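Local structure of exocyst complex component EXO70 (Saccharomyces cerevisiae, 2B1E) at residues Y115-Q118 / Q119-A122; N193-S196 / L197-L201; E484-K487 / E488-K492; I548-P552 / D553-T557. The protein acts in the secretory pathway as part of the exocyst, the complex that tethers secretory vesicles to sites of exocytosis, and helps that complex assemble. All blocks are in the same frame, centred on the assembly; numbering follows the deposited sequence.

Contact 1: residues Y115-Q118 / Q119-A122; sequences YEDQ and QLGA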
# COMPACT_ATOMS: atom_id res chain seq x y z
N TYR A 115 -21.69 2.25 30.79
CA TYR A 115 -22.43 2.57 32.01
C TYR A 115 -23.91 2.81 31.73
O TYR A 115 -24.27 3.31 30.67
CB TYR A 115 -21.84 3.81 32.68
CG TYR A 115 -20.37 3.67 33.00
CD1 TYR A 115 -19.94 2.77 33.99
CD2 TYR A 115 -19.41 4.43 32.34
CE1 TYR A 115 -18.58 2.64 34.29
CE2 TYR A 115 -18.05 4.30 32.64
CZ TYR A 115 -17.65 3.41 33.62
OH TYR A 115 -16.31 3.31 33.94
N GLU A 116 -24.76 2.43 32.67
CA GLU A 116 -26.19 2.65 32.48
C GLU A 116 -26.44 4.13 32.68
O GLU A 116 -25.61 4.83 33.27
CB GLU A 116 -27.00 1.82 33.48
CG GLU A 116 -26.50 1.90 34.91
CD GLU A 116 -27.23 0.94 35.85
OE1 GLU A 116 -27.40 -0.25 35.49
OE2 GLU A 116 -27.63 1.39 36.94
N ASP A 117 -27.57 4.61 32.19
CA ASP A 117 -27.93 6.02 32.30
C ASP A 117 -27.90 6.53 33.74
O ASP A 117 -27.40 7.63 34.00
CB ASP A 117 -29.32 6.25 31.70
CG ASP A 117 -29.32 6.25 30.18
OD1 ASP A 117 -28.33 5.79 29.57
OD2 ASP A 117 -30.31 6.72 29.60
N GLN A 118 -28.44 5.75 34.67
CA GLN A 118 -28.45 6.18 36.06
C GLN A 118 -27.02 6.33 36.61
O GLN A 118 -26.76 7.23 37.41
CB GLN A 118 -29.26 5.21 36.92
CG GLN A 118 -30.70 5.04 36.47
CD GLN A 118 -30.90 3.88 35.48
OE1 GLN A 118 -29.99 3.50 34.74
NE2 GLN A 118 -32.11 3.32 35.47
N GLN A 119 -26.10 5.47 36.18
CA GLN A 119 -24.72 5.57 36.64
C GLN A 119 -24.10 6.84 36.05
O GLN A 119 -23.38 7.56 36.74
CB GLN A 119 -23.90 4.34 36.21
CG GLN A 119 -24.31 3.02 36.89
CD GLN A 119 -23.49 1.84 36.40
OE1 GLN A 119 -23.29 1.69 35.19
NE2 GLN A 119 -23.02 1.00 37.32
N LEU A 120 -24.39 7.12 34.78
CA LEU A 120 -23.87 8.33 34.14
C LEU A 120 -24.37 9.53 34.93
O LEU A 120 -23.63 10.49 35.17
CB LEU A 120 -24.34 8.40 32.68
CG LEU A 120 -23.75 7.33 31.75
CD1 LEU A 120 -24.47 7.35 30.41
CD2 LEU A 120 -22.26 7.57 31.56
N GLY A 121 -25.63 9.46 35.36
CA GLY A 121 -26.21 10.54 36.14
C GLY A 121 -25.42 10.77 37.42
O GLY A 121 -25.07 11.91 37.74
N ALA A 122 -25.14 9.70 38.15
CA ALA A 122 -24.38 9.77 39.40
C ALA A 122 -22.96 10.28 39.18
O ALA A 122 -22.45 11.09 39.96
CB ALA A 122 -24.34 8.39 40.07
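Q119 folds back over E116 at the start of helix 117-132, where E116 holds the N-cap position. Its backbone N is taken by a side chain of the first turn: E116 N donates to Q119 OE1 over 3.0 Å, with an N-H...O angle of 159° and the donor tilted 19° from the amide plane. Q119 reaches this point because its CG stands beside its own backbone N (chi1 -68°) and the chain then runs extended, carrying the amide back to the E116 N-H. Its NE2 has a weak bond to S96 OG. The main chain supplies further hydrogen bonds, among them L120 N to E116 O at 3.0 Å and G121 N to D117 O at 2.9 Å, which open the helical ladder.

Van der Waals contacts surround this bond. The E116 and Q119 side chains cross at about a right angle, CG to CG at 3.2 Å, unusually tight for two methylenes. With an alanine in place of Q119 the amide is gone, which would probably leave E116 N without its side-chain acceptor and E116 CG without its neighbour. On the buried side L120, packed against helix 180-201, brings CD2 to 3.9 Å from Y115 CB. The Y115 hydroxyl is held by L94 O and R147, while near the root of the ring Q119 OE1 sits at the edge, in plane, 3.7 Å from Y115 CD1.

Contact 2: residues N193-S196 / L197-L201; sequences NEKS and LVDDL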
# COMPACT_ATOMS: atom_id res chain seq x y z
N ASN A 193 -16.03 5.35 21.95
CA ASN A 193 -16.80 5.24 23.18
C ASN A 193 -16.36 6.21 24.28
O ASN A 193 -17.17 6.61 25.11
CB ASN A 193 -16.75 3.80 23.70
CG ASN A 193 -17.45 2.81 22.77
OD1 ASN A 193 -17.28 1.59 22.89
ND2 ASN A 193 -18.24 3.33 21.83
N GLU A 194 -15.07 6.56 24.32
CA GLU A 194 -14.61 7.52 25.32
C GLU A 194 -15.17 8.88 24.95
O GLU A 194 -15.48 9.70 25.81
CB GLU A 194 -13.08 7.60 25.39
CG GLU A 194 -12.40 6.57 26.30
CD GLU A 194 -13.17 6.29 27.59
OE1 GLU A 194 -14.14 5.51 27.53
OE2 GLU A 194 -12.81 6.85 28.65
N LYS A 195 -15.28 9.14 23.64
CA LYS A 195 -15.84 10.40 23.16
C LYS A 195 -17.30 10.50 23.60
O LYS A 195 -17.76 11.57 24.03
CB LYS A 195 -15.75 10.47 21.64
CG LYS A 195 -16.48 11.66 21.03
CD LYS A 195 -15.90 12.99 21.50
CE LYS A 195 -16.62 14.15 20.81
NZ LYS A 195 -16.69 13.93 19.32
N SER A 196 -18.04 9.39 23.50
CA SER A 196 -19.44 9.40 23.90
C SER A 196 -19.53 9.61 25.42
O SER A 196 -20.40 10.34 25.89
CB SER A 196 -20.13 8.07 23.53
OG SER A 196 -20.08 7.83 22.14
N LEU A 197 -18.63 8.98 26.16
CA LEU A 197 -18.61 9.11 27.62
C LEU A 197 -18.41 10.55 28.06
O LEU A 197 -19.20 11.08 28.84
CB LEU A 197 -17.51 8.24 28.23
CG LEU A 197 -17.49 8.22 29.77
CD1 LEU A 197 -18.79 7.63 30.28
CD2 LEU A 197 -16.31 7.41 30.28
N VAL A 198 -17.34 11.18 27.57
CA VAL A 198 -17.09 12.56 27.95
C VAL A 198 -18.27 13.44 27.55
O VAL A 198 -18.68 14.31 28.31
CB VAL A 198 -15.79 13.11 27.29
CG1 VAL A 198 -15.71 14.62 27.48
CG2 VAL A 198 -14.57 12.44 27.91
N ASP A 199 -18.82 13.21 26.36
CA ASP A 199 -19.97 13.99 25.92
C ASP A 199 -21.16 13.73 26.84
O ASP A 199 -21.95 14.63 27.11
CB ASP A 199 -20.36 13.64 24.48
CG ASP A 199 -19.43 14.26 23.45
OD1 ASP A 199 -18.58 15.09 23.85
OD2 ASP A 199 -19.56 13.93 22.26
N ASP A 200 -21.28 12.50 27.32
CA ASP A 200 -22.39 12.15 28.21
C ASP A 200 -22.20 12.72 29.62
O ASP A 200 -23.17 13.12 30.27
CB ASP A 200 -22.55 10.62 28.34
CG ASP A 200 -23.37 10.01 27.20
OD1 ASP A 200 -24.03 10.75 26.44
OD2 ASP A 200 -23.37 8.76 27.10
N LEU A 201 -20.96 12.77 30.07
CA LEU A 201 -20.66 13.22 31.43
C LEU A 201 -20.66 14.72 31.72
O LEU A 201 -20.94 15.12 32.85
CB LEU A 201 -19.31 12.64 31.87
CG LEU A 201 -19.25 11.12 32.06
CD1 LEU A 201 -17.84 10.71 32.48
CD2 LEU A 201 -20.25 10.69 33.14
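K195 and D199 lie one turn apart near the C-terminal end of helix 180-201, and their side chains cross obliquely on a ladder of i to i+4 backbone bonds. Each carbonyl from N193 to S196 is taken up by the amide four residues on. V198 N meets E194 O nearly straight, at 177°, whereas D200 N to S196 O is the shortest of the set at 2.7 Å and bent to 140°.

The side-chain polar groups find most of their partners beyond this turn. E194 forms a salt bridge with R147 through OE1, D199 one with K209 through OD1, and D200 OD2 bonds to Y114 OH. S196 OG turns back to A192 O. K195 stands differently: NZ is 4.1 Å from D199 OD2, too far for a salt bridge, and the nearer approach is that of CE, 3.3 Å from D199 OD2. Its CG is anti to the backbone N (chi1 172°) and the bend at chi2 swings the methylenes alongside the carboxylate. A methionine in place of K195 would probably leave D199 with less compensating positive charge, although K209 would remain. Nearby K263 also brings a like charge towards K195 NZ.

On the buried side, E194 and L197 lie side by side and point the same way, with L197 CD2 3.9 Å from E194 OE2.

Contact 3: residues E484-K487 / E488-K492; sequences EQIK and EKFRK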
# COMPACT_ATOMS: atom_id res chain seq x y z
N GLU A 484 25.45 -14.34 -66.80
CA GLU A 484 26.31 -14.62 -65.66
C GLU A 484 26.05 -13.74 -64.46
O GLU A 484 26.05 -14.22 -63.33
CB GLU A 484 27.79 -14.51 -66.05
CG GLU A 484 28.32 -15.76 -66.72
CD GLU A 484 28.08 -17.00 -65.87
OE1 GLU A 484 28.52 -17.01 -64.70
OE2 GLU A 484 27.45 -17.95 -66.37
N GLN A 485 25.85 -12.44 -64.70
CA GLN A 485 25.60 -11.51 -63.60
C GLN A 485 24.21 -11.73 -63.00
O GLN A 485 23.98 -11.50 -61.82
CB GLN A 485 25.73 -10.06 -64.10
CG GLN A 485 25.75 -9.02 -62.98
CD GLN A 485 26.92 -9.19 -62.03
OE1 GLN A 485 27.03 -10.20 -61.33
NE2 GLN A 485 27.82 -8.21 -62.01
N ILE A 486 23.29 -12.19 -63.84
CA ILE A 486 21.94 -12.46 -63.37
C ILE A 486 21.90 -13.71 -62.50
O ILE A 486 21.30 -13.70 -61.43
CB ILE A 486 20.97 -12.58 -64.56
CG1 ILE A 486 20.89 -11.23 -65.28
CG2 ILE A 486 19.58 -13.01 -64.08
CD1 ILE A 486 20.26 -11.28 -66.64
N LYS A 487 22.53 -14.79 -62.94
CA LYS A 487 22.52 -16.01 -62.13
C LYS A 487 23.16 -15.70 -60.78
O LYS A 487 22.72 -16.18 -59.74
CB LYS A 487 23.29 -17.14 -62.82
CG LYS A 487 22.59 -17.73 -64.02
CD LYS A 487 23.26 -19.02 -64.49
CE LYS A 487 24.70 -18.77 -64.91
NZ LYS A 487 24.79 -17.78 -66.02
N GLU A 488 24.21 -14.88 -60.81
CA GLU A 488 24.89 -14.51 -59.59
C GLU A 488 23.93 -13.81 -58.64
O GLU A 488 24.01 -14.00 -57.43
CB GLU A 488 26.08 -13.61 -59.89
CG GLU A 488 26.84 -13.18 -58.64
CD GLU A 488 27.53 -14.33 -57.94
OE1 GLU A 488 27.87 -14.19 -56.74
OE2 GLU A 488 27.75 -15.39 -58.59
N LYS A 489 23.02 -12.99 -59.17
CA LYS A 489 22.08 -12.31 -58.29
C LYS A 489 21.17 -13.32 -57.60
O LYS A 489 20.86 -13.17 -56.42
CB LYS A 489 21.22 -11.29 -59.05
CG LYS A 489 21.98 -10.07 -59.54
CD LYS A 489 21.03 -9.05 -60.16
CE LYS A 489 21.78 -8.05 -61.03
NZ LYS A 489 22.83 -7.31 -60.28
N PHE A 490 20.75 -14.34 -58.33
CA PHE A 490 19.88 -15.37 -57.75
C PHE A 490 20.67 -16.19 -56.74
O PHE A 490 20.18 -16.53 -55.66
CB PHE A 490 19.33 -16.28 -58.84
CG PHE A 490 18.13 -15.74 -59.55
CD1 PHE A 490 16.85 -15.96 -59.04
CD2 PHE A 490 18.27 -15.00 -60.72
CE1 PHE A 490 15.72 -15.45 -59.70
CE2 PHE A 490 17.16 -14.49 -61.39
CZ PHE A 490 15.88 -14.71 -60.88
N ARG A 491 21.90 -16.52 -57.11
CA ARG A 491 22.78 -17.30 -56.26
C ARG A 491 22.93 -16.64 -54.89
O ARG A 491 22.64 -17.26 -53.86
CB ARG A 491 24.14 -17.45 -56.95
CG ARG A 491 25.18 -18.28 -56.22
CD ARG A 491 26.44 -18.41 -57.08
NE ARG A 491 26.15 -19.08 -58.35
CZ ARG A 491 26.33 -18.54 -59.56
NH1 ARG A 491 26.80 -17.31 -59.68
NH2 ARG A 491 26.00 -19.23 -60.64
N LYS A 492 23.37 -15.39 -54.86
CA LYS A 492 23.53 -14.69 -53.59
C LYS A 492 22.23 -14.69 -52.79
O LYS A 492 22.25 -14.87 -51.58
CB LYS A 492 24.01 -13.26 -53.83
CG LYS A 492 25.44 -13.17 -54.41
CD LYS A 492 25.79 -11.73 -54.77
CE LYS A 492 27.11 -11.64 -55.54
NZ LYS A 492 27.42 -10.25 -56.00
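I486 and F490, one turn apart on helix 483-504, lie side by side and point the same way. The touching branch of I486 is CG2, which comes to the ring at its edge, in plane, 3.9 Å from F490 CE2. CG2 stands anti to the I486 backbone N and F490 CG beside its own; the four-residue spacing puts both on one side of the helix, and these torsions bring CG2 to the ring edge. The I486 carbonyl oxygen also lies near the ring plane, 3.4 Å from F490 CD2, while accepting from F490 N.

Around the helix from this apolar pair run the charged chains. R491 extends from its backbone, then bends at chi3, and the guanidinium comes back over the preceding turn. One face looks onto the K487 carbonyl, and R491 NH2 is 4.1 Å from K487 CB; the edge is turned to the E488 carboxylate, in a salt bridge whose R491 NH1 to E488 OE2 separation, 2.4 Å, is too short to trust. K487 also turns back, bending at chi3 and chi4, and its NZ meets E484 OE2 at 2.7 Å from above the carboxylate plane, 66° out of it. Q485 and E488 cross at a slant, amide and carboxylate planes 60° apart, with Q485 OE1 3.8 Å from E488 CB.

K489 NZ is hydrogen-bonded to S470 O. On the apolar side helix 512-537 lies against this turn: Y537 touches both I486 and F490, Y530 packs on F490, and the F490 ring meets that of F533 with planes about 30° apart.

Contact 4: residues I548-P552 / D553-T557; sequences IKYTP and DELTT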
# COMPACT_ATOMS: atom_id res chain seq x y z
N ILE A 548 17.73 -21.06 -62.21
CA ILE A 548 17.10 -20.44 -61.06
C ILE A 548 16.59 -21.55 -60.15
O ILE A 548 15.67 -22.28 -60.50
CB ILE A 548 15.94 -19.54 -61.51
CG1 ILE A 548 16.49 -18.37 -62.33
CG2 ILE A 548 15.17 -19.04 -60.31
CD1 ILE A 548 15.41 -17.55 -63.04
N LYS A 549 17.20 -21.66 -58.97
CA LYS A 549 16.83 -22.71 -58.03
C LYS A 549 15.36 -22.75 -57.60
O LYS A 549 14.74 -23.82 -57.60
CB LYS A 549 17.72 -22.62 -56.78
CG LYS A 549 17.60 -23.80 -55.82
CD LYS A 549 18.69 -23.77 -54.74
CE LYS A 549 18.59 -24.96 -53.81
NZ LYS A 549 19.71 -24.98 -52.82
N TYR A 550 14.80 -21.59 -57.26
CA TYR A 550 13.41 -21.54 -56.80
C TYR A 550 12.43 -20.72 -57.63
O TYR A 550 12.72 -19.59 -58.03
CB TYR A 550 13.34 -20.96 -55.38
CG TYR A 550 14.19 -21.63 -54.34
CD1 TYR A 550 13.79 -22.82 -53.73
CD2 TYR A 550 15.39 -21.05 -53.92
CE1 TYR A 550 14.56 -23.41 -52.72
CE2 TYR A 550 16.16 -21.63 -52.92
CZ TYR A 550 15.75 -22.80 -52.33
OH TYR A 550 16.50 -23.35 -51.31
N THR A 551 11.26 -21.30 -57.89
CA THR A 551 10.21 -20.55 -58.57
C THR A 551 9.53 -19.91 -57.36
O THR A 551 9.75 -20.35 -56.22
CB THR A 551 9.19 -21.47 -59.29
OG1 THR A 551 8.59 -22.37 -58.34
CG2 THR A 551 9.87 -22.26 -60.39
N PRO A 552 8.73 -18.86 -57.56
CA PRO A 552 8.10 -18.28 -56.38
C PRO A 552 7.28 -19.31 -55.60
O PRO A 552 7.29 -19.32 -54.37
CB PRO A 552 7.24 -17.16 -56.97
CG PRO A 552 8.11 -16.68 -58.13
CD PRO A 552 8.55 -17.99 -58.75
N ASP A 553 6.58 -20.19 -56.32
CA ASP A 553 5.78 -21.21 -55.66
C ASP A 553 6.65 -22.14 -54.82
O ASP A 553 6.23 -22.61 -53.77
CB ASP A 553 4.98 -22.02 -56.68
CG ASP A 553 3.77 -21.27 -57.21
OD1 ASP A 553 3.42 -20.23 -56.61
OD2 ASP A 553 3.17 -21.72 -58.22
N GLU A 554 7.86 -22.42 -55.29
CA GLU A 554 8.75 -23.30 -54.54
C GLU A 554 9.22 -22.56 -53.30
O GLU A 554 9.28 -23.14 -52.21
CB GLU A 554 9.93 -23.72 -55.42
CG GLU A 554 9.56 -24.82 -56.39
CD GLU A 554 10.59 -25.04 -57.49
OE1 GLU A 554 10.47 -26.05 -58.20
OE2 GLU A 554 11.50 -24.20 -57.67
N LEU A 555 9.54 -21.28 -53.46
CA LEU A 555 9.99 -20.48 -52.34
C LEU A 555 8.87 -20.41 -51.32
O LEU A 555 9.09 -20.53 -50.12
CB LEU A 555 10.35 -19.07 -52.81
CG LEU A 555 11.30 -18.36 -51.85
CD1 LEU A 555 12.65 -19.08 -51.86
CD2 LEU A 555 11.48 -16.90 -52.26
N THR A 556 7.65 -20.21 -51.81
CA THR A 556 6.48 -20.13 -50.94
C THR A 556 6.37 -21.39 -50.07
O THR A 556 6.12 -21.30 -48.87
CB THR A 556 5.16 -19.98 -51.76
OG1 THR A 556 5.14 -18.71 -52.41
CG2 THR A 556 3.95 -20.07 -50.84
N THR A 557 6.56 -22.55 -50.67
CA THR A 557 6.45 -23.81 -49.94
C THR A 557 7.46 -23.90 -48.80
O THR A 557 7.12 -24.33 -47.70
CB THR A 557 6.64 -25.01 -50.90
OG1 THR A 557 5.65 -24.93 -51.94
CG2 THR A 557 6.46 -26.34 -50.17
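P552 O is gripped twice by T556: the amide N donates to it at 2.7 Å, nearly along the C=O axis, and the hydroxyl OG1 at 3.0 Å from above the carbonyl plane, 44° out of it. T556 OG1 stands beside its own backbone N (chi1 -67°), where it can turn back to this carbonyl. In the same first turn, T551 and E554 form a capping box at the start of helix 552-563. T551 OG1 accepts from E554 N at 3.1 Å, and in return T551 N donates to E554 OE2 at 2.9 Å, meeting the carboxylate from above its plane.

Beneath the cap, L555 CD1 makes a CH-pi contact over one face of the Y550 ring, 4.2 Å from the centroid and displaced towards the rim. K549 CG lies over the opposite face, which leaves the ring between two aliphatic groups. The ring's hydroxyl and K549 NZ both bond to E498 OE2 on helix 483-504.

The box thus gives two main-chain N-H groups at the helix start side-chain acceptors, and the negative E554 carboxylate is placed where it probably interacts favourably with the helix dipole.

How the contacts relate
The four contacts form two pairs on opposite sides of the centre of the elongated, largely helical and strand-free EXO70 chain. Contacts 1 and 2, with centres 12 Å apart, touch directly: L120 CD2 meets L197 CD1 at 3.7 Å, joining the first turn of helix 117-132 to the end of helix 180-201. R147 serves both, bonding Y115 OH and E194. Contacts 3 and 4 have centres 15 Å apart and meet where F490 CZ packs on I548 CD1 at 3.6 Å; Y530 of helix 512-537 touches both of those residues. Between the pairs the span is long, with the centres of contacts 1 and 3 about 109 Å apart.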